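Local coordinates for protein AxyAgu115A (Amphibacillus xylanus NBRC 15112, PDB 6NPS) that probably hydrolyses glucuronic acid side groups from glucuronoxylan, as a family GH115 alpha-glucuronidase acting in coordination with alpha-arabinofuranosidases, at residues 508-511 with 512-515; 549-552 with 553-556; 573-576 with 577-581; 612-615 with 616-620. The protein carries 3 engineered substitutions. One frame throughout, in Å; residues are numbered along the deposited sequence.

Contact 1 of 4, residues 508-511 with 512-515; sequences ELLN and GYTK
Residues 508-511 and 512-515 are consecutive turns of helix 500-519, joined by i to i+4 backbone bonds of which Tyr513 N to Leu509 O is nearly straight (175°, 2.8 Å). Gly512 N reaches Glu508 O at 2.8 Å, with a more bent N-H angle of 136°. Leu510 O takes two donors from one residue: Thr514 N at 3.2 Å and Thr514 OG1 at 2.7 Å. The hydroxyl gets there because OG1 sits between the backbone N and the carbonyl carbon (chi1 55°), which turns it back along the helix; both residues are buried. Replacing Thr514 with a valine would probably cost Leu510 O its hydroxyl donor, leaving the longer bond from the backbone N-H. Leu510 and Tyr513 point the same way, side by side, and CD2 of Leu510 meets CE2 of Tyr513 at 3.9 Å, in the plane of the ring at its edge. CG2 of Thr514 lies over one ring face, offset toward the rim. Tyr513 OH is hydrogen-bonded to Asn424, and Lys515 NZ to backbone oxygens of Gly822, Gly824 and Thr826. The threonine hydroxyl folded back onto the carbonyl four residues earlier is a common way for an alpha-helix to bury a polar side chain, here in a helix packed among other helices.

Contact 2 of 4, residues 549-552 with 553-556; sequences LGLA and EELY
Helix 537-558 is one member of a packed group of long alpha-helices, and residues 549-552 and 553-556 are successive turns of it. Leu551 and Glu554 meet across the turns: CD2 of Leu551 lies 4.0 Å from OE2 of Glu554, the two side chains crossing at a slant. Glu554 has CG anti to its carbonyl carbon (chi1 -67°) and runs extended beyond it, so that its chain passes back along the preceding turn and CG comes to 3.2 Å from Gly550 O. Its other carboxylate oxygen, OE1, forms a salt bridge with Lys505 of helix 500-519, which holds the far end of the chain. Glu553 starts from its backbone in the same way but bends at chi2 (-90°); CG stays 3.5 Å from Leu549 O while the carboxylate leads off from the helix. The pattern is that of a regular alpha-helix packed between two neighbours: Leu551 and Leu555 pack on helix 500-519, and Ala552 on helix 564-596, with Glu553 on the exposed side. Leu555 N bonds to Leu551 O at 3.1 Å, and CG of Leu555 rests 3.6 Å from the same oxygen. Ala552 O accepts Tyr556 N at 3.0 Å and also a hydrogen bond from Tyr567 OH. The ring of Tyr556 swings away from the preceding turn toward Phe564, which it meets edge-to-face, and its hydroxyl is hydrogen-bonded to Glu622 of helix 601-629.

Contact 3 of 4, residues 573-576 with 577-581; sequences YPTV and GNLNL
Asn578 folds its amide back over the preceding turn of helix 564-596, and Pro574 O receives both its backbone N, at 3.2 Å, and its ND2, at 3.3 Å, from opposite faces of the carbonyl plane. The side-chain bond is bent (140°), and the oxygen is tilted out of the amide plane. ND2 thus has two acceptors, Pro574 O and Asn424 O, which helps to set the turn of the amide. A leucine at Asn578 would probably leave Asn424 O without this donor and Pro574 O without its side-chain bond. Packing is tight around the backbone carbonyls, where CB of Asn580 sits only 3.0 Å from Val576 O and CB and CG of Leu579 each lie 3.3 Å from Thr575 O. The side-chain ends meet more loosely: the first torsion of Thr575 (chi1 -59°) points CG2 at Leu579, 4.0 Å from its CD1, while OG1 bonds Val571 O. No solvent side balances this looser part, since every residue of the two turns is buried. The bond from Gly577 N to Tyr573 O is 2.8 Å. Other helices cover several flanks: helix 500-519 packs on Pro574, Thr575 and Asn578, helix 537-558 on Val576 and Leu579, and helix 601-629 on Tyr573, Val576 and Asn580.

Contact 4 of 4, residues 612-615 with 616-620; sequences CLKR and DQEIV
Lys614 and Glu618 face each other one turn apart on the exposed side of helix 601-629, their side chains crossing at an angle. The touch is made by the lysine's methylene groups: CE lies 3.6 Å and CG 3.9 Å from OE2 of Glu618. The charged ends stay farther apart, NZ to OE2 of Glu618 being 4.3 Å, an attraction of opposite charges beyond salt-bridge range. Lys614 leaves the backbone with CG anti to N (chi1 -178°) and runs out before bending at its last torsion, whereas Glu618 has CG beside its backbone N and extends back toward the lysine. CG of Glu618 also comes to 3.5 Å from Lys614 O, the oxygen that accepts Glu618 N at 3.1 Å. On the next flank CB and CG2 of Ile619 each lie 3.6 Å from Arg615 O, which accepts Ile619 N at 2.9 Å. Less regular is Leu613 O, whose bonds from Asp616 N and Gln617 N are both weak.

Farther out, Ile619, and Arg615 in the conformer given, pack on Val576 of helix 564-596, and Asp616 OD1 is hydrogen-bonded to His639. Leu613 touches Leu659 of the second subunit and Gln617 touches Asn662 of that subunit, which places this flank at the dimer contact. A charged pair spaced i to i+4 on the exposed face, with Cys612 and Ile619 on the covered face, is as in amphipathic helices at the surface of a helical bundle.

How the contacts relate
The contacts follow one another along the chain, each on its own helix: contact 1 on 500-519, contact 2 on 537-558, contact 3 on 564-596 and contact 4 on 601-629. Contacts 1, 2 and 3 touch pairwise, with centres 10 to 13 Å apart, so their helices pack against one another. Contact 4 lies about 9 Å from contact 3, centre to centre, joined by a probable hydrogen bond from Asn580 ND2 to Cys612 O (2.8 Å); it touches contact 2 only slightly (centres about 16 Å apart) and contact 1, about 20 Å away, not at all. Contact 3 is thus the buried middle, linking helices 500-519 and 537-558 to helix 601-629, which reaches the second subunit.

Contact 1 of 4, residues 508-511 with 512-515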
ATOM      1  N   GLU A 508      -8.008  34.277  14.984  1.00 29.54           N
ATOM      2  CA  GLU A 508      -7.134  33.124  14.753  1.00 31.49           C
ATOM      3  C   GLU A 508      -7.907  31.906  14.261  1.00 31.31           C
ATOM      4  O   GLU A 508      -7.397  31.155  13.426  1.00 31.71           O
ATOM      5  CB  GLU A 508      -6.387  32.741  16.026  1.00 38.48           C
ATOM      6  CG  GLU A 508      -5.371  33.765  16.512  1.00 47.92           C
ATOM      7  CD  GLU A 508      -4.583  33.246  17.723  1.00 65.21           C
ATOM      8  OE1 GLU A 508      -3.844  32.236  17.587  1.00 71.08           O
ATOM      9  OE2 GLU A 508      -4.711  33.842  18.815  1.00 69.43           O
ATOM     10  N   LEU A 509      -9.095  31.638  14.838  1.00 28.51           N
ATOM     11  CA  LEU A 509      -9.875  30.453  14.472  1.00 32.49           C
ATOM     12  C   LEU A 509     -10.363  30.546  13.032  1.00 30.83           C
ATOM     13  O   LEU A 509     -10.244  29.584  12.264  1.00 30.95           O
ATOM     14  CB  LEU A 509     -11.095  30.285  15.400  1.00 28.93           C
ATOM     15  CG  LEU A 509     -10.743  29.946  16.842  1.00 31.25           C
ATOM     16  CD1 LEU A 509     -11.975  29.874  17.718  1.00 32.64           C
ATOM     17  CD2 LEU A 509      -9.979  28.612  16.882  1.00 31.19           C
ATOM     18  N   LEU A 510     -10.955  31.696  12.659  1.00 31.58           N
ATOM     19  CA  LEU A 510     -11.591  31.811  11.339  1.00 33.41           C
ATOM     20  C   LEU A 510     -10.539  31.840  10.245  1.00 32.54           C
ATOM     21  O   LEU A 510     -10.650  31.127   9.233  1.00 29.86           O
ATOM     22  CB  LEU A 510     -12.450  33.088  11.250  1.00 31.02           C
ATOM     23  CG  LEU A 510     -13.615  33.203  12.214  1.00 30.74           C
ATOM     24  CD1 LEU A 510     -14.421  34.498  11.935  1.00 29.22           C
ATOM     25  CD2 LEU A 510     -14.473  31.983  12.018  1.00 31.99           C
ATOM     26  N   ASN A 511      -9.520  32.677  10.433  1.00 33.72           N
ATOM     27  CA  ASN A 511      -8.410  32.743   9.497  1.00 37.40           C
ATOM     28  C   ASN A 511      -7.663  31.423   9.462  1.00 40.93           C
ATOM     29  O   ASN A 511      -7.276  30.942   8.388  1.00 39.71           O
ATOM     30  CB  ASN A 511      -7.471  33.874   9.897  1.00 48.93           C
ATOM     31  CG  ASN A 511      -6.615  34.331   8.752  1.00 61.67           C
ATOM     32  OD1 ASN A 511      -7.092  35.022   7.852  1.00 62.74           O
ATOM     33  ND2 ASN A 511      -5.348  33.934   8.761  1.00 64.29           N
ATOM     34  N   GLY A 512      -7.463  30.820  10.635  1.00 38.90           N
ATOM     35  CA  GLY A 512      -6.855  29.517  10.783  1.00 35.98           C
ATOM     36  C   GLY A 512      -7.549  28.381  10.067  1.00 31.72           C
ATOM     37  O   GLY A 512      -6.925  27.719   9.230  1.00 33.23           O
ATOM     38  N   TYR A 513      -8.821  28.102  10.383  1.00 26.40           N
ATOM     39  CA  TYR A 513      -9.438  26.932   9.770  1.00 29.88           C
ATOM     40  C   TYR A 513      -9.610  27.120   8.262  1.00 31.12           C
ATOM     41  O   TYR A 513      -9.456  26.157   7.492  1.00 28.87           O
ATOM     42  CB  TYR A 513     -10.775  26.582  10.470  1.00 27.64           C
ATOM     43  CG  TYR A 513     -12.052  27.147   9.853  1.00 27.43           C
ATOM     44  CD1 TYR A 513     -12.619  26.577   8.713  1.00 25.13           C
ATOM     45  CD2 TYR A 513     -12.731  28.218  10.463  1.00 28.04           C
ATOM     46  CE1 TYR A 513     -13.802  27.088   8.154  1.00 27.57           C
ATOM     47  CE2 TYR A 513     -13.938  28.748   9.890  1.00 27.52           C
ATOM     48  CZ  TYR A 513     -14.448  28.166   8.741  1.00 29.91           C
ATOM     49  OH  TYR A 513     -15.631  28.681   8.176  1.00 32.04           O
ATOM     50  N   THR A 514      -9.890  28.352   7.800  1.00 30.93           N
ATOM     51  CA  THR A 514     -10.154  28.501   6.369  1.00 28.34           C
ATOM     52  C   THR A 514      -8.884  28.351   5.539  1.00 31.03           C
ATOM     53  O   THR A 514      -8.948  27.828   4.410  1.00 30.63           O
ATOM     54  CB  THR A 514     -10.858  29.847   6.037  1.00 30.72           C
ATOM     55  OG1 THR A 514     -10.117  30.987   6.544  1.00 29.11           O
ATOM     56  CG2 THR A 514     -12.299  29.876   6.569  1.00 28.80           C
ATOM     57  N   LYS A 515      -7.731  28.790   6.066  1.00 28.80           N
ATOM     58  CA  LYS A 515      -6.469  28.544   5.368  1.00 31.60           C
ATOM     59  C   LYS A 515      -6.197  27.047   5.216  1.00 31.91           C
ATOM     60  O   LYS A 515      -5.867  26.567   4.126  1.00 35.23           O
ATOM     61  CB  LYS A 515      -5.272  29.217   6.092  1.00 34.17           C
ATOM     62  CG  LYS A 515      -4.086  29.195   5.098  1.00 40.72           C
ATOM     63  CD  LYS A 515      -2.865  29.878   5.542  1.00 49.17           C
ATOM     64  CE  LYS A 515      -1.722  29.646   4.526  1.00 47.36           C
ATOM     65  NZ  LYS A 515      -1.600  30.631   3.435  1.00 43.80           N
TER

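Contact 2 of 4, residues 549-552 with 553-556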
ATOM      1  N   LEU A 549      -7.813  24.190  18.033  1.00 34.51           N
ATOM      2  CA  LEU A 549      -8.827  23.481  18.823  1.00 32.59           C
ATOM      3  C   LEU A 549      -8.826  23.947  20.280  1.00 35.43           C
ATOM      4  O   LEU A 549      -9.894  24.129  20.885  1.00 35.71           O
ATOM      5  CB  LEU A 549      -8.609  21.966  18.758  1.00 32.43           C
ATOM      6  CG  LEU A 549      -8.751  21.359  17.358  1.00 40.35           C
ATOM      7  CD1 LEU A 549      -8.343  19.879  17.352  1.00 43.23           C
ATOM      8  CD2 LEU A 549     -10.162  21.538  16.803  1.00 37.21           C
ATOM      9  N   GLY A 550      -7.634  24.173  20.857  1.00 36.50           N
ATOM     10  CA  GLY A 550      -7.581  24.688  22.210  1.00 33.06           C
ATOM     11  C   GLY A 550      -8.281  26.025  22.361  1.00 35.01           C
ATOM     12  O   GLY A 550      -9.008  26.245  23.338  1.00 34.73           O
ATOM     13  N   LEU A 551      -8.057  26.954  21.413  1.00 32.90           N
ATOM     14  CA  LEU A 551      -8.751  28.240  21.481  1.00 35.16           C
ATOM     15  C   LEU A 551     -10.261  28.060  21.324  1.00 29.61           C
ATOM     16  O   LEU A 551     -11.050  28.723  22.007  1.00 29.46           O
ATOM     17  CB  LEU A 551      -8.248  29.205  20.392  1.00 32.53           C
ATOM     18  CG  LEU A 551      -6.793  29.660  20.373  1.00 36.15           C
ATOM     19  CD1 LEU A 551      -6.555  30.625  19.202  1.00 36.38           C
ATOM     20  CD2 LEU A 551      -6.408  30.290  21.722  1.00 39.00           C
ATOM     21  N   ALA A 552     -10.677  27.198  20.407  1.00 29.63           N
ATOM     22  CA  ALA A 552     -12.105  27.009  20.176  1.00 31.48           C
ATOM     23  C   ALA A 552     -12.777  26.469  21.430  1.00 31.73           C
ATOM     24  O   ALA A 552     -13.899  26.861  21.754  1.00 32.76           O
ATOM     25  CB  ALA A 552     -12.337  26.048  18.999  1.00 27.92           C
ATOM     26  N   GLU A 553     -12.090  25.600  22.175  1.00 32.00           N
ATOM     27  CA  GLU A 553     -12.674  25.104  23.419  1.00 35.19           C
ATOM     28  C   GLU A 553     -12.644  26.138  24.540  1.00 33.97           C
ATOM     29  O   GLU A 553     -13.539  26.137  25.397  1.00 35.72           O
ATOM     30  CB  GLU A 553     -11.987  23.804  23.860  1.00 44.45           C
ATOM     31  CG  GLU A 553     -12.341  22.632  22.930  1.00 60.06           C
ATOM     32  CD  GLU A 553     -13.594  21.854  23.365  1.00 78.74           C
ATOM     33  OE1 GLU A 553     -14.522  22.444  23.967  1.00 83.64           O
ATOM     34  OE2 GLU A 553     -13.657  20.631  23.091  1.00 86.39           O
ATOM     35  N   GLU A 554     -11.654  27.037  24.561  1.00 36.56           N
ATOM     36  CA  GLU A 554     -11.681  28.099  25.561  1.00 38.91           C
ATOM     37  C   GLU A 554     -12.907  28.973  25.364  1.00 39.53           C
ATOM     38  O   GLU A 554     -13.634  29.275  26.322  1.00 39.75           O
ATOM     39  CB  GLU A 554     -10.422  28.963  25.471  1.00 48.05           C
ATOM     40  CG  GLU A 554      -9.135  28.289  25.843  1.00 62.76           C
ATOM     41  CD  GLU A 554      -7.924  29.193  25.584  1.00 71.64           C
ATOM     42  OE1 GLU A 554      -8.080  30.436  25.634  1.00 69.47           O
ATOM     43  OE2 GLU A 554      -6.822  28.656  25.326  1.00 76.26           O
ATOM     44  N   LEU A 555     -13.156  29.403  24.117  1.00 34.02           N
ATOM     45  CA  LEU A 555     -14.291  30.305  23.902  1.00 36.38           C
ATOM     46  C   LEU A 555     -15.627  29.586  24.059  1.00 34.08           C
ATOM     47  O   LEU A 555     -16.620  30.207  24.447  1.00 35.74           O
ATOM     48  CB  LEU A 555     -14.191  30.969  22.522  1.00 38.64           C
ATOM     49  CG  LEU A 555     -12.905  31.777  22.309  1.00 39.32           C
ATOM     50  CD1 LEU A 555     -12.838  32.322  20.902  1.00 39.90           C
ATOM     51  CD2 LEU A 555     -12.817  32.918  23.316  1.00 34.23           C
ATOM     52  N   TYR A 556     -15.679  28.295  23.720  1.00 32.85           N
ATOM     53  CA  TYR A 556     -16.874  27.474  23.957  1.00 34.75           C
ATOM     54  C   TYR A 556     -17.293  27.540  25.422  1.00 35.97           C
ATOM     55  O   TYR A 556     -18.482  27.667  25.732  1.00 33.90           O
ATOM     56  CB  TYR A 556     -16.547  26.026  23.526  1.00 33.36           C
ATOM     57  CG  TYR A 556     -17.644  24.991  23.595  1.00 34.98           C
ATOM     58  CD1 TYR A 556     -17.914  24.323  24.780  1.00 39.05           C
ATOM     59  CD2 TYR A 556     -18.356  24.616  22.455  1.00 37.62           C
ATOM     60  CE1 TYR A 556     -18.891  23.344  24.842  1.00 36.86           C
ATOM     61  CE2 TYR A 556     -19.352  23.634  22.503  1.00 36.34           C
ATOM     62  CZ  TYR A 556     -19.617  23.015  23.693  1.00 37.62           C
ATOM     63  OH  TYR A 556     -20.594  22.046  23.769  1.00 36.75           O
TER

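Contact 3 of 4, residues 573-576 with 577-581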
ATOM      1  N   TYR A 573     -18.441  25.262  15.254  1.00 30.48           N
ATOM      2  CA  TYR A 573     -18.731  24.117  14.387  1.00 28.96           C
ATOM      3  C   TYR A 573     -17.871  24.114  13.112  1.00 27.56           C
ATOM      4  O   TYR A 573     -17.239  23.085  12.826  1.00 30.15           O
ATOM      5  CB  TYR A 573     -20.245  24.099  14.089  1.00 30.24           C
ATOM      6  CG  TYR A 573     -20.609  23.081  13.034  1.00 29.66           C
ATOM      7  CD1 TYR A 573     -20.508  21.725  13.299  1.00 32.11           C
ATOM      8  CD2 TYR A 573     -21.031  23.476  11.769  1.00 38.60           C
ATOM      9  CE1 TYR A 573     -20.828  20.770  12.327  1.00 35.47           C
ATOM     10  CE2 TYR A 573     -21.361  22.541  10.800  1.00 32.77           C
ATOM     11  CZ  TYR A 573     -21.230  21.193  11.083  1.00 34.24           C
ATOM     12  OH  TYR A 573     -21.520  20.259  10.127  1.00 35.58           O
ATOM     13  N   PRO A 574     -17.801  25.193  12.304  1.00 31.07           N
ATOM     14  CA  PRO A 574     -16.854  25.198  11.153  1.00 24.40           C
ATOM     15  C   PRO A 574     -15.404  24.903  11.541  1.00 29.42           C
ATOM     16  O   PRO A 574     -14.696  24.215  10.795  1.00 30.21           O
ATOM     17  CB  PRO A 574     -16.959  26.632  10.597  1.00 28.02           C
ATOM     18  CG  PRO A 574     -18.130  27.208  11.195  1.00 31.08           C
ATOM     19  CD  PRO A 574     -18.515  26.466  12.441  1.00 27.77           C
ATOM     20  N   THR A 575     -14.896  25.500  12.628  1.00 31.02           N
ATOM     21  CA  THR A 575     -13.489  25.281  12.996  1.00 29.24           C
ATOM     22  C   THR A 575     -13.242  23.836  13.366  1.00 25.55           C
ATOM     23  O   THR A 575     -12.389  23.160  12.783  1.00 29.12           O
ATOM     24  CB  THR A 575     -13.081  26.172  14.185  1.00 32.29           C
ATOM     25  OG1 THR A 575     -13.275  27.523  13.823  1.00 31.26           O
ATOM     26  CG2 THR A 575     -11.589  25.943  14.554  1.00 30.83           C
ATOM     27  N   VAL A 576     -14.010  23.337  14.324  1.00 29.53           N
ATOM     28  CA  VAL A 576     -13.748  22.019  14.869  1.00 30.08           C
ATOM     29  C   VAL A 576     -14.090  20.962  13.846  1.00 30.94           C
ATOM     30  O   VAL A 576     -13.370  19.968  13.701  1.00 28.59           O
ATOM     31  CB  VAL A 576     -14.531  21.815  16.186  1.00 30.52           C
ATOM     32  CG1 VAL A 576     -14.387  20.368  16.672  1.00 37.30           C
ATOM     33  CG2 VAL A 576     -14.054  22.820  17.272  1.00 33.28           C
ATOM     34  N   GLY A 577     -15.163  21.175  13.083  1.00 31.93           N
ATOM     35  CA  GLY A 577     -15.522  20.199  12.078  1.00 30.61           C
ATOM     36  C   GLY A 577     -14.417  20.006  11.069  1.00 30.44           C
ATOM     37  O   GLY A 577     -14.016  18.881  10.781  1.00 31.55           O
ATOM     38  N   ASN A 578     -13.924  21.107  10.502  1.00 25.67           N
ATOM     39  CA  ASN A 578     -12.841  21.022   9.528  1.00 25.14           C
ATOM     40  C   ASN A 578     -11.559  20.487  10.159  1.00 25.74           C
ATOM     41  O   ASN A 578     -10.877  19.621   9.599  1.00 29.27           O
ATOM     42  CB  ASN A 578     -12.557  22.416   8.965  1.00 29.13           C
ATOM     43  CG  ASN A 578     -13.288  22.684   7.657  1.00 32.85           C
ATOM     44  OD1 ASN A 578     -13.158  21.926   6.690  1.00 32.98           O
ATOM     45  ND2 ASN A 578     -14.074  23.774   7.630  1.00 32.35           N
ATOM     46  N   LEU A 579     -11.183  21.042  11.301  1.00 25.78           N
ATOM     47  CA  LEU A 579      -9.850  20.739  11.797  1.00 28.89           C
ATOM     48  C   LEU A 579      -9.784  19.381  12.482  1.00 28.39           C
ATOM     49  O   LEU A 579      -8.729  18.735  12.449  1.00 26.03           O
ATOM     50  CB  LEU A 579      -9.379  21.834  12.749  1.00 30.08           C
ATOM     51  CG  LEU A 579      -9.194  23.180  12.034  1.00 33.61           C
ATOM     52  CD1 LEU A 579      -8.446  24.085  12.953  1.00 30.97           C
ATOM     53  CD2 LEU A 579      -8.426  23.042  10.730  1.00 31.96           C
ATOM     54  N   ASN A 580     -10.866  18.941  13.131  1.00 28.21           N
ATOM     55  CA  ASN A 580     -10.883  17.568  13.635  1.00 30.27           C
ATOM     56  C   ASN A 580     -10.727  16.566  12.491  1.00 32.55           C
ATOM     57  O   ASN A 580     -10.020  15.549  12.616  1.00 27.83           O
ATOM     58  CB  ASN A 580     -12.170  17.313  14.403  1.00 27.80           C
ATOM     59  CG  ASN A 580     -12.272  15.870  14.911  1.00 28.83           C
ATOM     60  OD1 ASN A 580     -11.579  15.498  15.847  1.00 31.20           O
ATOM     61  ND2 ASN A 580     -13.115  15.070  14.290  1.00 26.98           N
ATOM     62  N   LEU A 581     -11.354  16.855  11.346  1.00 28.13           N
ATOM     63  CA  LEU A 581     -11.232  15.945  10.207  1.00 28.19           C
ATOM     64  C   LEU A 581      -9.807  15.934   9.649  1.00 27.83           C
ATOM     65  O   LEU A 581      -9.290  14.865   9.286  1.00 29.12           O
ATOM     66  CB  LEU A 581     -12.197  16.387   9.107  1.00 26.41           C
ATOM     67  CG  LEU A 581     -12.182  15.484   7.865  1.00 35.94           C
ATOM     68  CD1 LEU A 581     -13.594  15.534   7.308  1.00 39.10           C
ATOM     69  CD2 LEU A 581     -11.217  16.026   6.805  1.00 32.43           C
TER

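Contact 4 of 4, residues 612-615 with 616-620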
ATOM      1  N   CYS A 612     -10.973  10.815  16.977  1.00 29.79           N
ATOM      2  CA  CYS A 612     -11.347  11.888  16.045  1.00 28.50           C
ATOM      3  C   CYS A 612     -12.606  11.539  15.280  1.00 28.67           C
ATOM      4  O   CYS A 612     -13.492  12.397  15.061  1.00 30.01           O
ATOM      5  CB  CYS A 612     -10.208  12.158  15.054  1.00 31.54           C
ATOM      6  SG  CYS A 612      -8.837  13.033  15.813  1.00 39.55           S
ATOM      7  N   LEU A 613     -12.701  10.307  14.815  1.00 29.87           N
ATOM      8  CA  LEU A 613     -13.902   9.933  14.077  1.00 33.93           C
ATOM      9  C   LEU A 613     -15.150  10.017  14.958  1.00 37.70           C
ATOM     10  O   LEU A 613     -16.223  10.446  14.507  1.00 33.13           O
ATOM     11  CB  LEU A 613     -13.735   8.525  13.497  1.00 31.76           C
ATOM     12  CG  LEU A 613     -14.876   8.129  12.560  1.00 35.90           C
ATOM     13  CD1 LEU A 613     -14.822   9.041  11.338  1.00 34.66           C
ATOM     14  CD2 LEU A 613     -14.727   6.690  12.136  1.00 34.59           C
ATOM     15  N   LYS A 614     -15.035   9.588  16.209  1.00 34.51           N
ATOM     16  CA  LYS A 614     -16.149   9.734  17.137  1.00 37.72           C
ATOM     17  C   LYS A 614     -16.516  11.205  17.352  1.00 40.33           C
ATOM     18  O   LYS A 614     -17.708  11.565  17.404  1.00 39.50           O
ATOM     19  CB  LYS A 614     -15.779   9.083  18.460  1.00 36.95           C
ATOM     20  CG  LYS A 614     -16.849   9.105  19.529  1.00 53.19           C
ATOM     21  CD  LYS A 614     -16.462   8.109  20.638  1.00 68.66           C
ATOM     22  CE  LYS A 614     -17.167   8.408  21.967  1.00 78.71           C
ATOM     23  NZ  LYS A 614     -16.225   8.558  23.133  1.00 83.79           N
ATOM     24  N   ARG A 615     -15.510  12.077  17.477  1.00 38.02           N
ATOM     25  CA  ARG A 615     -15.803  13.491  17.691  0.50 37.51           C
ATOM     26  C   ARG A 615     -16.490  14.110  16.474  1.00 35.79           C
ATOM     27  O   ARG A 615     -17.311  15.019  16.627  1.00 32.84           O
ATOM     28  CB  ARG A 615     -14.510  14.242  18.049  0.50 38.91           C
ATOM     29  CG  ARG A 615     -14.663  15.757  18.136  0.50 39.79           C
ATOM     30  CD  ARG A 615     -15.078  16.238  19.535  0.50 39.43           C
ATOM     31  NE  ARG A 615     -15.046  17.695  19.591  0.50 38.50           N
ATOM     32  CZ  ARG A 615     -16.055  18.471  19.973  0.50 34.36           C
ATOM     33  NH1 ARG A 615     -17.109  17.974  20.576  0.50 38.10           N
ATOM     34  NH2 ARG A 615     -15.990  19.761  19.749  0.50 40.83           N
ATOM     35  N   ASP A 616     -16.197  13.625  15.266  1.00 37.66           N
ATOM     36  CA  ASP A 616     -16.881  14.142  14.077  1.00 40.29           C
ATOM     37  C   ASP A 616     -18.390  13.897  14.150  1.00 42.14           C
ATOM     38  O   ASP A 616     -19.194  14.760  13.777  1.00 39.47           O
ATOM     39  CB  ASP A 616     -16.312  13.496  12.807  1.00 41.67           C
ATOM     40  CG  ASP A 616     -17.126  13.859  11.550  1.00 46.86           C
ATOM     41  OD1 ASP A 616     -16.822  14.896  10.914  1.00 43.58           O
ATOM     42  OD2 ASP A 616     -18.068  13.106  11.205  1.00 47.10           O
ATOM     43  N   GLN A 617     -18.792  12.722  14.613  1.00 41.14           N
ATOM     44  CA  GLN A 617     -20.211  12.473  14.707  1.00 48.16           C
ATOM     45  C   GLN A 617     -20.833  13.236  15.868  1.00 41.00           C
ATOM     46  O   GLN A 617     -21.996  13.646  15.782  1.00 35.01           O
ATOM     47  CB  GLN A 617     -20.467  10.970  14.828  1.00 61.83           C
ATOM     48  CG  GLN A 617     -21.863  10.575  14.351  1.00 80.06           C
ATOM     49  CD  GLN A 617     -22.379  11.442  13.190  1.00 92.96           C
ATOM     50  OE1 GLN A 617     -22.009  11.229  12.029  1.00 97.23           O
ATOM     51  NE2 GLN A 617     -23.250  12.410  13.502  1.00 92.55           N
ATOM     52  N   GLU A 618     -20.080  13.456  16.945  1.00 35.76           N
ATOM     53  CA  GLU A 618     -20.630  14.187  18.077  1.00 36.36           C
ATOM     54  C   GLU A 618     -20.862  15.643  17.728  1.00 36.28           C
ATOM     55  O   GLU A 618     -21.891  16.207  18.103  1.00 38.78           O
ATOM     56  CB  GLU A 618     -19.724  14.069  19.291  1.00 45.25           C
ATOM     57  CG  GLU A 618     -19.868  12.724  19.957  1.00 60.73           C
ATOM     58  CD  GLU A 618     -18.893  12.508  21.093  1.00 72.36           C
ATOM     59  OE1 GLU A 618     -17.992  13.361  21.274  1.00 74.14           O
ATOM     60  OE2 GLU A 618     -19.019  11.471  21.790  1.00 76.53           O
ATOM     61  N   ILE A 619     -19.932  16.266  17.006  1.00 33.00           N
ATOM     62  CA  ILE A 619     -20.105  17.678  16.732  1.00 30.72           C
ATOM     63  C   ILE A 619     -21.251  17.915  15.738  1.00 36.52           C
ATOM     64  O   ILE A 619     -21.948  18.925  15.834  1.00 35.68           O
ATOM     65  CB  ILE A 619     -18.788  18.285  16.247  1.00 34.90           C
ATOM     66  CG1 ILE A 619     -18.842  19.791  16.422  1.00 39.08           C
ATOM     67  CG2 ILE A 619     -18.485  17.894  14.797  1.00 35.07           C
ATOM     68  CD1 ILE A 619     -17.734  20.490  15.733  1.00 50.06           C
ATOM     69  N   VAL A 620     -21.480  16.985  14.795  1.00 36.14           N
ATOM     70  CA  VAL A 620     -22.623  17.106  13.882  1.00 36.44           C
ATOM     71  C   VAL A 620     -23.933  16.982  14.648  1.00 40.80           C
ATOM     72  O   VAL A 620     -24.870  17.776  14.440  1.00 41.95           O
ATOM     73  CB  VAL A 620     -22.533  16.056  12.752  1.00 39.08           C
ATOM     74  CG1 VAL A 620     -23.842  15.985  11.963  1.00 35.88           C
ATOM     75  CG2 VAL A 620     -21.350  16.349  11.817  1.00 37.78           C
TER